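Local coordinates for protein Exo-beta-1,3-glucanase (Streptomyces sp. SirexAA-E, PDB 4PEY) that hydrolyses laminarin and laminarioligosaccharides as an exo-beta-1,3-glucanase of glycoside hydrolase family 55, yielding glucose and laminaribiose, at residues V373-A378 and T384-V389. The protein carries 1 engineered substitution. Residues are numbered along the deposited sequence; the frame is centred on the assembly and turned at random.
Sequences VRIGGA and TTSIVV
Val373 and Ser386 have the nearest CA atoms of strand residues 373-375 and the segment 384-389, 7.2 Å apart, so the two segments meet through side chains alone. The chain turns a corner at Ser386, whose CB and OG meet Val373, while OG alone reaches Ile375. The branches of Val373 divide the work: CG1, anti to the backbone N (chi1 179°), lies 3.8 Å from Ser386 OG, while CG2 packs 4.0 Å from Ile387 CD1 in a purely apolar contact. With an alanine here both methyl branches are gone, which would probably open a gap beside Ile387 CD1 and the Ser386 hydroxyl. Such filling of the interior between strands of different faces is characteristic of the parallel beta-helix, the fold of family 55 enzymes; here strand 367-375, which runs beside strand 399-403, is joined across the core to the parallel sheet containing 385-389. Ile375 approaches that hydroxyl as well, its CD1 3.4 Å from Ser386 OG, so the oxygen faces methyl groups of two residues. Leu349 of strand 348-352, which lies next to 385-389 in that sheet, touches both Val373 and Ser386, and Phe438 touches both Ile375 and Ser386. The side chain of Arg374 leaves the strand away from 384-389, and its NE forms a salt bridge with Asp340 OD1. The side chain of Ile375 lies about 5 Å from that of Arg403, a substrate-binding residue.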
loop_
_atom_site.group_PDB
_atom_site.type_symbol
_atom_site.label_atom_id
_atom_site.label_comp_id
_atom_site.label_asym_id
_atom_site.label_seq_id
_atom_site.Cartn_x
_atom_site.Cartn_y
_atom_site.Cartn_z
ATOM N N VAL A 373 -4.440 3.665 5.274
ATOM C CA VAL A 373 -5.332 4.077 6.343
ATOM C C VAL A 373 -4.591 3.967 7.661
ATOM O O VAL A 373 -3.858 3.001 7.885
ATOM C CB VAL A 373 -6.621 3.227 6.373
ATOM C CG1 VAL A 373 -7.525 3.668 7.530
ATOM C CG2 VAL A 373 -7.353 3.346 5.037
ATOM N N ARG A 374 -4.742 4.984 8.507
ATOM C CA ARG A 374 -4.128 4.995 9.829
ATOM C C ARG A 374 -5.182 5.278 10.886
ATOM O O ARG A 374 -5.999 6.198 10.714
ATOM C CB ARG A 374 -3.018 6.047 9.915
ATOM C CG ARG A 374 -2.497 6.249 11.333
ATOM C CD ARG A 374 -1.251 7.122 11.349
ATOM N NE ARG A 374 -1.548 8.519 11.040
ATOM C CZ ARG A 374 -0.641 9.390 10.599
ATOM N NH1 ARG A 374 0.616 8.996 10.407
ATOM N NH2 ARG A 374 -0.980 10.653 10.359
ATOM N N ILE A 375 -5.176 4.484 11.960
ATOM C CA ILE A 375 -6.056 4.736 13.098
ATOM C C ILE A 375 -5.210 4.928 14.359
ATOM O O ILE A 375 -4.673 3.965 14.917
ATOM C CB ILE A 375 -7.090 3.600 13.317
ATOM C CG1 ILE A 375 -7.829 3.272 12.010
ATOM C CG2 ILE A 375 -8.066 3.984 14.440
ATOM C CD1 ILE A 375 -7.206 2.127 11.216
ATOM N N GLY A 376 -5.070 6.183 14.790
ATOM C CA GLY A 376 -4.205 6.511 15.915
ATOM C C GLY A 376 -2.752 6.746 15.532
ATOM O O GLY A 376 -2.372 6.613 14.365
ATOM N N GLY A 377 -1.926 7.099 16.514
ATOM C CA GLY A 377 -0.500 7.267 16.283
ATOM C C GLY A 377 -0.051 8.716 16.255
ATOM O O GLY A 377 0.998 9.061 16.806
ATOM N N ALA A 378 -0.836 9.560 15.590
ATOM C CA ALA A 378 -0.588 10.995 15.581
ATOM C C ALA A 378 -1.636 11.685 16.442
ATOM O O ALA A 378 -2.056 12.813 16.156
ATOM C CB ALA A 378 -0.617 11.537 14.155
ATOM N N THR A 384 -14.760 1.911 13.119
ATOM C CA THR A 384 -15.289 0.551 13.272
ATOM C C THR A 384 -14.773 -0.370 12.162
ATOM O O THR A 384 -14.187 -1.427 12.438
ATOM C CB THR A 384 -16.828 0.557 13.296
ATOM O OG1 THR A 384 -17.269 1.340 14.415
ATOM C CG2 THR A 384 -17.371 -0.853 13.441
ATOM N N THR A 385 -14.983 0.032 10.909
ATOM C CA THR A 385 -14.463 -0.699 9.755
ATOM C C THR A 385 -13.723 0.291 8.857
ATOM O O THR A 385 -14.290 1.304 8.466
ATOM C CB THR A 385 -15.581 -1.395 8.950
ATOM O OG1 THR A 385 -16.410 -2.165 9.831
ATOM C CG2 THR A 385 -14.989 -2.306 7.886
ATOM N N SER A 386 -12.473 0.011 8.523
ATOM C CA SER A 386 -11.718 1.023 7.794
ATOM C C SER A 386 -12.057 1.096 6.309
ATOM O O SER A 386 -12.395 2.172 5.815
ATOM C CB SER A 386 -10.216 0.813 7.993
ATOM O OG SER A 386 -9.836 1.234 9.302
ATOM N N ILE A 387 -11.982 -0.023 5.592
ATOM C CA ILE A 387 -12.387 -0.022 4.188
ATOM C C ILE A 387 -13.448 -1.076 3.927
ATOM O O ILE A 387 -13.253 -2.250 4.241
ATOM C CB ILE A 387 -11.201 -0.278 3.226
ATOM C CG1 ILE A 387 -10.041 0.685 3.509
ATOM C CG2 ILE A 387 -11.684 -0.185 1.766
ATOM C CD1 ILE A 387 -8.866 0.569 2.508
ATOM N N VAL A 388 -14.574 -0.651 3.363
ATOM C CA VAL A 388 -15.610 -1.578 2.930
ATOM C C VAL A 388 -15.636 -1.567 1.409
ATOM O O VAL A 388 -15.856 -0.511 0.792
ATOM C CB VAL A 388 -17.002 -1.209 3.484
ATOM C CG1 VAL A 388 -18.067 -2.178 2.958
ATOM C CG2 VAL A 388 -16.993 -1.195 5.003
ATOM N N VAL A 389 -15.375 -2.723 0.795
ATOM C CA VAL A 389 -15.413 -2.807 -0.666
ATOM C C VAL A 389 -16.688 -3.520 -1.099
ATOM O O VAL A 389 -16.789 -4.747 -1.018
ATOM C CB VAL A 389 -14.185 -3.541 -1.242
ATOM C CG1 VAL A 389 -14.265 -3.596 -2.759
ATOM C CG2 VAL A 389 -12.900 -2.850 -0.799
#